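Local structure of salicylaldehyde dehydrogenase NahF (Pseudomonas putida, 4JZ6) at residues 359-369 with 381-392; 417-428 with 443-454. The protein probably oxidises salicylaldehyde to salicylate with NAD(+) and water, as an aldehyde dehydrogenase of the naphthalene degradation pathway. One frame throughout, in Å; residues are numbered along the deposited sequence.

In the fold
Both contacts belong to the same seven-stranded mixed sheet and sit at its two outer strands within the chain, their centres about 21 Å apart. Interaction 1 is the partly exposed one: an antiparallel hairpin, 366-369 with 381-384, plus the end of helix 349-362, held by sheet bonds, a methionine among aliphatic groups and charged side chains toward solvent. Interaction 2 is buried and parallel, joining strands 425-429 and 447-450; main-chain bonds there are joined by serine hydroxyls, a tyrosine and waters. It also lies nearer the bound ligand, with the side chain of Leu424 about 5 Å from salicylaldehyde, and the second subunit extends its sheet, whereas interaction 1 touches no other chain of the assembly.

Interaction 1: residues 359-369 with 381-392; sequences DAIDKGAKVVC and TILDHVKSDMRI
Met390 packs against the end of helix 349-362, CG anti to the carbonyl carbon (chi1 -56°) and the chain extended from there, which carries CE to the Lys363 carbonyl; its CG lies against Lys363 CB, and SD is 3.9 Å from Ala365 CB. Ala360 CB touches the same cluster, 3.7 Å from Ile392 CG2. Asp359 and Arg391 cross at about a right angle, and the arginine's aliphatic CG and CD touch the carboxylate; its guanidinium goes to Glu395. Asp359 OD2 instead takes the backbone N of Arg391 at 3.0 Å, from above the carboxylate plane (38° out of it), and a water that also accepts from Ile392 N. Lys363 slides past Asp389 in the opposite direction, and its NZ gives a hydrogen bond of 2.7 Å to Asp389 O. Residues 366-369 and 381-384 pair as an antiparallel beta hairpin at the edge of the sheet, with a classic bulge where Val368 and Cys369 both face Ile382. Val367 and Leu383 cross obliquely, CG2 to CD2 at 3.6 Å. At the bulge, Val368 sets CG1 on Asp384 CB and CG2 on Ile382 CG2; Cys369 SG, on the face of Ile382 and Asp384, lies 3.8 Å from Ile382 CG1.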
# COMPACT_ATOMS: atom_id res chain seq x y z
N ASP A 359 -3.50 1.91 -36.67
CA ASP A 359 -4.78 2.36 -36.12
C ASP A 359 -4.88 3.88 -36.12
O ASP A 359 -5.86 4.45 -36.59
CB ASP A 359 -4.99 1.82 -34.70
CG ASP A 359 -6.23 2.40 -34.04
OD1 ASP A 359 -7.32 1.81 -34.20
OD2 ASP A 359 -6.11 3.45 -33.37
N ALA A 360 -3.85 4.53 -35.58
CA ALA A 360 -3.77 5.99 -35.58
C ALA A 360 -3.82 6.54 -37.00
O ALA A 360 -4.58 7.46 -37.29
CB ALA A 360 -2.50 6.45 -34.88
N ILE A 361 -3.01 5.96 -37.88
CA ILE A 361 -2.89 6.45 -39.25
C ILE A 361 -4.19 6.29 -40.06
O ILE A 361 -4.52 7.13 -40.90
CB ILE A 361 -1.66 5.82 -39.97
CG1 ILE A 361 -0.84 6.91 -40.64
CG2 ILE A 361 -2.05 4.74 -40.96
CD1 ILE A 361 -0.47 8.01 -39.69
N ASP A 362 -4.94 5.22 -39.78
CA ASP A 362 -6.20 4.97 -40.47
C ASP A 362 -7.28 5.91 -39.97
O ASP A 362 -8.28 6.13 -40.65
CB ASP A 362 -6.65 3.52 -40.28
CG ASP A 362 -5.82 2.54 -41.08
OD1 ASP A 362 -5.22 2.94 -42.10
OD2 ASP A 362 -5.76 1.35 -40.68
N LYS A 363 -7.07 6.48 -38.78
CA LYS A 363 -8.05 7.37 -38.16
C LYS A 363 -7.67 8.84 -38.28
O LYS A 363 -8.13 9.67 -37.49
CB LYS A 363 -8.26 7.01 -36.69
CG LYS A 363 -8.93 5.67 -36.47
CD LYS A 363 -9.08 5.35 -34.99
CE LYS A 363 -9.77 4.02 -34.78
NZ LYS A 363 -9.94 3.70 -33.34
N GLY A 364 -6.82 9.17 -39.24
CA GLY A 364 -6.52 10.56 -39.53
C GLY A 364 -5.20 11.11 -39.02
O GLY A 364 -4.85 12.25 -39.32
N ALA A 365 -4.47 10.32 -38.24
CA ALA A 365 -3.18 10.76 -37.73
C ALA A 365 -2.23 11.08 -38.88
O ALA A 365 -2.40 10.60 -40.01
CB ALA A 365 -2.57 9.74 -36.80
N LYS A 366 -1.23 11.90 -38.59
CA LYS A 366 -0.33 12.41 -39.61
C LYS A 366 1.12 12.17 -39.20
O LYS A 366 1.58 12.69 -38.19
CB LYS A 366 -0.62 13.90 -39.83
CG LYS A 366 0.32 14.62 -40.77
CD LYS A 366 -0.08 16.09 -40.92
CE LYS A 366 1.03 16.90 -41.58
NZ LYS A 366 1.52 16.26 -42.83
N VAL A 367 1.83 11.35 -39.98
CA VAL A 367 3.25 11.11 -39.74
C VAL A 367 4.01 12.36 -40.16
O VAL A 367 4.21 12.60 -41.35
CB VAL A 367 3.77 9.91 -40.55
CG1 VAL A 367 5.24 9.64 -40.22
CG2 VAL A 367 2.95 8.68 -40.26
N VAL A 368 4.43 13.16 -39.19
CA VAL A 368 5.17 14.37 -39.52
C VAL A 368 6.66 14.08 -39.66
O VAL A 368 7.40 14.87 -40.25
CB VAL A 368 4.95 15.51 -38.51
CG1 VAL A 368 3.57 16.15 -38.74
CG2 VAL A 368 5.10 15.01 -37.09
N CYS A 369 7.09 12.95 -39.11
CA CYS A 369 8.44 12.46 -39.33
C CYS A 369 8.54 10.98 -38.93
O CYS A 369 7.77 10.50 -38.11
CB CYS A 369 9.48 13.30 -38.56
SG CYS A 369 10.02 12.61 -36.99
N THR A 381 10.08 8.63 -34.75
CA THR A 381 8.78 8.89 -35.37
C THR A 381 7.90 9.81 -34.51
O THR A 381 7.78 9.62 -33.31
CB THR A 381 8.04 7.56 -35.64
OG1 THR A 381 8.86 6.70 -36.44
CG2 THR A 381 6.73 7.81 -36.36
N ILE A 382 7.30 10.82 -35.14
CA ILE A 382 6.35 11.69 -34.47
C ILE A 382 5.02 11.71 -35.23
O ILE A 382 4.99 11.94 -36.44
CB ILE A 382 6.86 13.14 -34.37
CG1 ILE A 382 8.24 13.19 -33.71
CG2 ILE A 382 5.89 14.00 -33.59
CD1 ILE A 382 8.90 14.55 -33.80
N LEU A 383 3.92 11.46 -34.52
CA LEU A 383 2.59 11.53 -35.10
C LEU A 383 1.89 12.79 -34.60
O LEU A 383 1.90 13.08 -33.40
CB LEU A 383 1.77 10.28 -34.77
CG LEU A 383 2.36 8.94 -35.19
CD1 LEU A 383 1.47 7.78 -34.78
CD2 LEU A 383 2.59 8.93 -36.67
N ASP A 384 1.29 13.54 -35.52
CA ASP A 384 0.59 14.78 -35.19
C ASP A 384 -0.92 14.60 -35.39
O ASP A 384 -1.35 13.70 -36.11
CB ASP A 384 1.09 15.92 -36.07
CG ASP A 384 0.68 17.29 -35.55
OD1 ASP A 384 -0.10 17.36 -34.58
OD2 ASP A 384 1.14 18.30 -36.13
N HIS A 385 -1.70 15.49 -34.77
CA HIS A 385 -3.16 15.43 -34.83
C HIS A 385 -3.69 14.08 -34.36
O HIS A 385 -4.55 13.48 -35.01
CB HIS A 385 -3.67 15.73 -36.24
CG HIS A 385 -3.11 16.98 -36.83
ND1 HIS A 385 -3.52 18.24 -36.45
CD2 HIS A 385 -2.16 17.17 -37.78
CE1 HIS A 385 -2.86 19.15 -37.14
NE2 HIS A 385 -2.02 18.52 -37.95
N VAL A 386 -3.17 13.62 -33.23
CA VAL A 386 -3.67 12.41 -32.60
C VAL A 386 -4.90 12.76 -31.76
O VAL A 386 -4.93 13.79 -31.08
CB VAL A 386 -2.57 11.75 -31.75
CG1 VAL A 386 -3.15 10.66 -30.86
CG2 VAL A 386 -1.50 11.18 -32.67
N LYS A 387 -5.93 11.92 -31.85
CA LYS A 387 -7.20 12.20 -31.21
C LYS A 387 -7.63 11.05 -30.30
O LYS A 387 -7.10 9.94 -30.39
CB LYS A 387 -8.27 12.48 -32.27
CG LYS A 387 -8.02 13.72 -33.13
CD LYS A 387 -8.26 15.00 -32.32
CE LYS A 387 -8.60 16.21 -33.22
NZ LYS A 387 -7.41 16.89 -33.81
N SER A 388 -8.61 11.31 -29.44
CA SER A 388 -8.98 10.39 -28.37
C SER A 388 -9.55 9.04 -28.82
O SER A 388 -9.70 8.13 -28.01
CB SER A 388 -9.94 11.07 -27.39
OG SER A 388 -10.94 11.80 -28.08
N ASP A 389 -9.86 8.92 -30.11
CA ASP A 389 -10.41 7.67 -30.63
C ASP A 389 -9.32 6.70 -31.10
O ASP A 389 -9.60 5.54 -31.40
CB ASP A 389 -11.42 7.93 -31.75
CG ASP A 389 -10.76 8.46 -33.01
OD1 ASP A 389 -9.72 9.14 -32.91
OD2 ASP A 389 -11.29 8.20 -34.12
N MET A 390 -8.09 7.20 -31.17
CA MET A 390 -6.96 6.37 -31.58
C MET A 390 -6.38 5.64 -30.37
O MET A 390 -6.30 6.21 -29.28
CB MET A 390 -5.89 7.24 -32.23
CG MET A 390 -6.37 8.05 -33.41
SD MET A 390 -5.20 9.31 -33.90
CE MET A 390 -6.18 10.28 -35.04
N ARG A 391 -6.01 4.38 -30.56
CA ARG A 391 -5.41 3.59 -29.48
C ARG A 391 -4.15 4.26 -28.94
O ARG A 391 -3.95 4.31 -27.73
CB ARG A 391 -5.09 2.18 -29.96
CG ARG A 391 -6.29 1.36 -30.40
CD ARG A 391 -5.84 -0.01 -30.90
NE ARG A 391 -4.96 -0.67 -29.93
CZ ARG A 391 -4.10 -1.63 -30.24
NH1 ARG A 391 -3.99 -2.06 -31.49
NH2 ARG A 391 -3.35 -2.17 -29.29
N ILE A 392 -3.33 4.80 -29.84
CA ILE A 392 -2.05 5.40 -29.45
C ILE A 392 -2.21 6.67 -28.62
O ILE A 392 -1.25 7.14 -28.00
CB ILE A 392 -1.14 5.66 -30.68
CG1 ILE A 392 0.33 5.68 -30.27
CG2 ILE A 392 -1.54 6.94 -31.39
CD1 ILE A 392 1.30 5.67 -31.44
O HOH W 1 -3.70 4.49 -32.64

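Interaction 2: residues 417-428 with 443-454; sequences ANDSVYGLSSGV and IEYGCVHINGST
Tyr445 packs between Ser426 and Ala417, joining strand 425-429 to the end of helix 410-418, and its atoms can be followed outward one by one. CB lies near Ser426 OG. From there the ring leaves with CG anti to the carbonyl carbon (chi1 -71°), which carries one face over Ser426 CB: a CH-pi contact, 4.2 Å from CB to the ring centroid. CD1 comes within 3.3 Å of Ser425 O and also meets Gly423 CA, CE2 lies nearest Ala417 O, with Ala417 CB farther off, and OH ends the run by donating to Ala417 O at 2.6 Å, that oxygen lying at the ring edge, in the ring plane. A water that bridges Tyr422 O and Glu444 O sits over the opposite face. Replacing Tyr445 by an alanine would probably leave Ala417 O without its hydroxyl donor and open a gap beside Ser426. Just before the tyrosine, Asn418 OD1 receives Glu444 N in the carbonyl plane, at 2.6 Å, while Asn418 ND2 is tied to Ser442 O and Glu444 OE1 to Lys467.

The strands form a right-handed beta-alpha-beta unit with helix 433-442 between them, running parallel at 19°. Here Ser426 O takes His449 N, Val428 N goes to His449 O, and Asn451 N to Val428 O. Ser426 OG, between its own N and carbonyl carbon (chi1 66°), is turned to donate to Cys447 O at 3.0 Å. Ser425 OG gives its proton to Thr454 O at 2.6 Å and accepts from a water that also meets His449 NE2. His449 ND1 bonds to Thr490 of the second subunit, where the parallel ladder continues. Val428 CG2 and Ile443 CD1 meet tip to tip at 4.1 Å.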
# COMPACT_ATOMS: atom_id res chain seq x y z
N ALA A 417 -4.42 15.88 -20.11
CA ALA A 417 -3.42 15.25 -19.28
C ALA A 417 -4.09 14.31 -18.29
O ALA A 417 -3.65 13.17 -18.10
CB ALA A 417 -2.58 16.29 -18.55
N ASN A 418 -5.17 14.78 -17.67
CA ASN A 418 -5.85 14.00 -16.65
C ASN A 418 -6.71 12.85 -17.18
O ASN A 418 -7.17 12.01 -16.41
CB ASN A 418 -6.69 14.92 -15.76
CG ASN A 418 -5.89 15.50 -14.61
OD1 ASN A 418 -4.80 15.02 -14.29
ND2 ASN A 418 -6.42 16.54 -13.98
N ASP A 419 -6.93 12.81 -18.50
CA ASP A 419 -7.76 11.75 -19.05
C ASP A 419 -6.97 10.47 -19.38
O ASP A 419 -7.54 9.46 -19.80
CB ASP A 419 -8.60 12.25 -20.24
CG ASP A 419 -8.00 11.89 -21.60
OD1 ASP A 419 -8.80 11.62 -22.53
OD2 ASP A 419 -6.76 11.90 -21.75
N SER A 420 -5.66 10.52 -19.19
CA SER A 420 -4.83 9.33 -19.32
C SER A 420 -5.17 8.33 -18.23
O SER A 420 -5.56 8.70 -17.12
CB SER A 420 -3.35 9.68 -19.24
OG SER A 420 -2.55 8.51 -19.30
N VAL A 421 -5.01 7.05 -18.54
CA VAL A 421 -5.23 6.00 -17.57
C VAL A 421 -3.99 5.84 -16.69
O VAL A 421 -4.02 5.15 -15.67
CB VAL A 421 -5.57 4.66 -18.28
CG1 VAL A 421 -4.30 3.91 -18.68
CG2 VAL A 421 -6.46 3.81 -17.41
N TYR A 422 -2.90 6.50 -17.09
CA TYR A 422 -1.65 6.49 -16.33
C TYR A 422 -1.40 7.84 -15.66
O TYR A 422 -2.11 8.81 -15.91
CB TYR A 422 -0.46 6.19 -17.24
CG TYR A 422 -0.55 4.89 -18.00
CD1 TYR A 422 -0.31 3.68 -17.37
CD2 TYR A 422 -0.85 4.87 -19.36
CE1 TYR A 422 -0.37 2.48 -18.06
CE2 TYR A 422 -0.91 3.68 -20.06
CZ TYR A 422 -0.67 2.49 -19.41
OH TYR A 422 -0.73 1.29 -20.09
N GLY A 423 -0.37 7.88 -14.82
CA GLY A 423 0.01 9.10 -14.13
C GLY A 423 1.38 8.99 -13.50
O GLY A 423 1.52 9.12 -12.29
N LEU A 424 2.40 8.76 -14.32
CA LEU A 424 3.77 8.60 -13.83
C LEU A 424 4.50 9.93 -13.75
O LEU A 424 4.67 10.51 -12.67
CB LEU A 424 4.55 7.61 -14.71
CG LEU A 424 6.02 7.37 -14.33
CD1 LEU A 424 6.17 7.06 -12.84
CD2 LEU A 424 6.64 6.27 -15.18
N SER A 425 4.95 10.42 -14.91
CA SER A 425 5.71 11.66 -14.95
C SER A 425 5.07 12.63 -15.93
O SER A 425 4.24 12.24 -16.75
CB SER A 425 7.15 11.37 -15.35
OG SER A 425 7.98 12.48 -15.08
N SER A 426 5.45 13.90 -15.83
CA SER A 426 4.89 14.93 -16.71
C SER A 426 5.73 16.20 -16.66
O SER A 426 6.46 16.44 -15.69
CB SER A 426 3.45 15.25 -16.31
OG SER A 426 3.41 15.86 -15.03
N GLY A 427 5.63 17.00 -17.71
CA GLY A 427 6.31 18.28 -17.76
C GLY A 427 5.35 19.36 -18.23
O GLY A 427 4.49 19.09 -19.06
N VAL A 428 5.49 20.56 -17.68
CA VAL A 428 4.63 21.67 -18.07
C VAL A 428 5.44 22.90 -18.46
O VAL A 428 6.06 23.53 -17.61
CB VAL A 428 3.67 22.08 -16.93
CG1 VAL A 428 2.75 23.18 -17.38
CG2 VAL A 428 2.88 20.87 -16.43
N ILE A 443 -2.90 18.38 -12.37
CA ILE A 443 -2.73 17.11 -13.09
C ILE A 443 -2.38 15.94 -12.17
O ILE A 443 -1.70 16.11 -11.15
CB ILE A 443 -1.70 17.21 -14.25
CG1 ILE A 443 -0.32 17.62 -13.73
CG2 ILE A 443 -2.18 18.19 -15.31
CD1 ILE A 443 0.69 17.85 -14.82
N GLU A 444 -2.85 14.75 -12.55
CA GLU A 444 -2.77 13.56 -11.70
C GLU A 444 -1.51 12.72 -11.97
O GLU A 444 -1.58 11.63 -12.54
CB GLU A 444 -4.04 12.73 -11.87
CG GLU A 444 -5.30 13.42 -11.34
CD GLU A 444 -6.58 12.98 -12.03
OE1 GLU A 444 -6.51 12.41 -13.14
OE2 GLU A 444 -7.66 13.20 -11.45
N TYR A 445 -0.37 13.24 -11.55
CA TYR A 445 0.92 12.62 -11.87
C TYR A 445 1.84 12.54 -10.65
O TYR A 445 1.87 13.45 -9.82
CB TYR A 445 1.59 13.36 -13.04
CG TYR A 445 0.86 13.10 -14.34
CD1 TYR A 445 1.32 12.14 -15.24
CD2 TYR A 445 -0.31 13.79 -14.66
CE1 TYR A 445 0.64 11.88 -16.41
CE2 TYR A 445 -0.99 13.54 -15.83
CZ TYR A 445 -0.51 12.59 -16.70
OH TYR A 445 -1.19 12.34 -17.87
N GLY A 446 2.57 11.44 -10.55
CA GLY A 446 3.52 11.26 -9.47
C GLY A 446 4.66 12.25 -9.55
O GLY A 446 5.22 12.65 -8.53
N CYS A 447 5.02 12.64 -10.78
CA CYS A 447 6.09 13.61 -11.00
C CYS A 447 5.64 14.71 -11.96
O CYS A 447 5.18 14.42 -13.07
CB CYS A 447 7.32 12.91 -11.57
SG CYS A 447 7.79 11.41 -10.68
N VAL A 448 5.77 15.96 -11.52
CA VAL A 448 5.46 17.12 -12.36
C VAL A 448 6.68 18.04 -12.46
O VAL A 448 7.25 18.44 -11.44
CB VAL A 448 4.26 17.92 -11.80
CG1 VAL A 448 4.03 19.18 -12.61
CG2 VAL A 448 3.01 17.06 -11.80
N HIS A 449 7.09 18.36 -13.68
CA HIS A 449 8.28 19.18 -13.86
C HIS A 449 7.98 20.48 -14.59
O HIS A 449 7.69 20.49 -15.80
CB HIS A 449 9.38 18.39 -14.57
CG HIS A 449 9.76 17.14 -13.84
ND1 HIS A 449 10.36 17.16 -12.60
CD2 HIS A 449 9.59 15.84 -14.16
CE1 HIS A 449 10.56 15.92 -12.20
NE2 HIS A 449 10.11 15.10 -13.12
N ILE A 450 8.03 21.59 -13.85
CA ILE A 450 7.72 22.90 -14.42
C ILE A 450 8.89 23.40 -15.25
O ILE A 450 9.97 23.68 -14.73
CB ILE A 450 7.37 23.92 -13.33
CG1 ILE A 450 6.22 23.40 -12.45
CG2 ILE A 450 7.02 25.25 -13.96
CD1 ILE A 450 4.99 22.95 -13.23
N ASN A 451 8.65 23.50 -16.56
CA ASN A 451 9.69 23.80 -17.53
C ASN A 451 10.85 22.79 -17.47
O ASN A 451 12.02 23.15 -17.55
CB ASN A 451 10.18 25.24 -17.36
CG ASN A 451 9.09 26.26 -17.64
OD1 ASN A 451 8.42 26.19 -18.67
ND2 ASN A 451 8.91 27.20 -16.73
N GLY A 452 10.49 21.52 -17.33
CA GLY A 452 11.46 20.44 -17.35
C GLY A 452 10.97 19.25 -18.15
O GLY A 452 9.79 19.16 -18.48
N SER A 453 11.87 18.32 -18.47
CA SER A 453 11.49 17.14 -19.23
C SER A 453 10.67 16.18 -18.37
O SER A 453 10.57 16.36 -17.15
CB SER A 453 12.73 16.41 -19.77
OG SER A 453 13.32 15.59 -18.77
N THR A 454 10.09 15.16 -19.00
CA THR A 454 9.35 14.13 -18.27
C THR A 454 10.27 13.04 -17.72
O THR A 454 9.85 12.21 -16.93
CB THR A 454 8.30 13.43 -19.15
OG1 THR A 454 8.96 12.51 -20.04
CG2 THR A 454 7.48 14.45 -19.94
O HOH W 2 0.01 9.23 -18.10
O HOH W 3 -2.95 10.92 -15.03
O HOH W 4 10.25 12.28 -13.34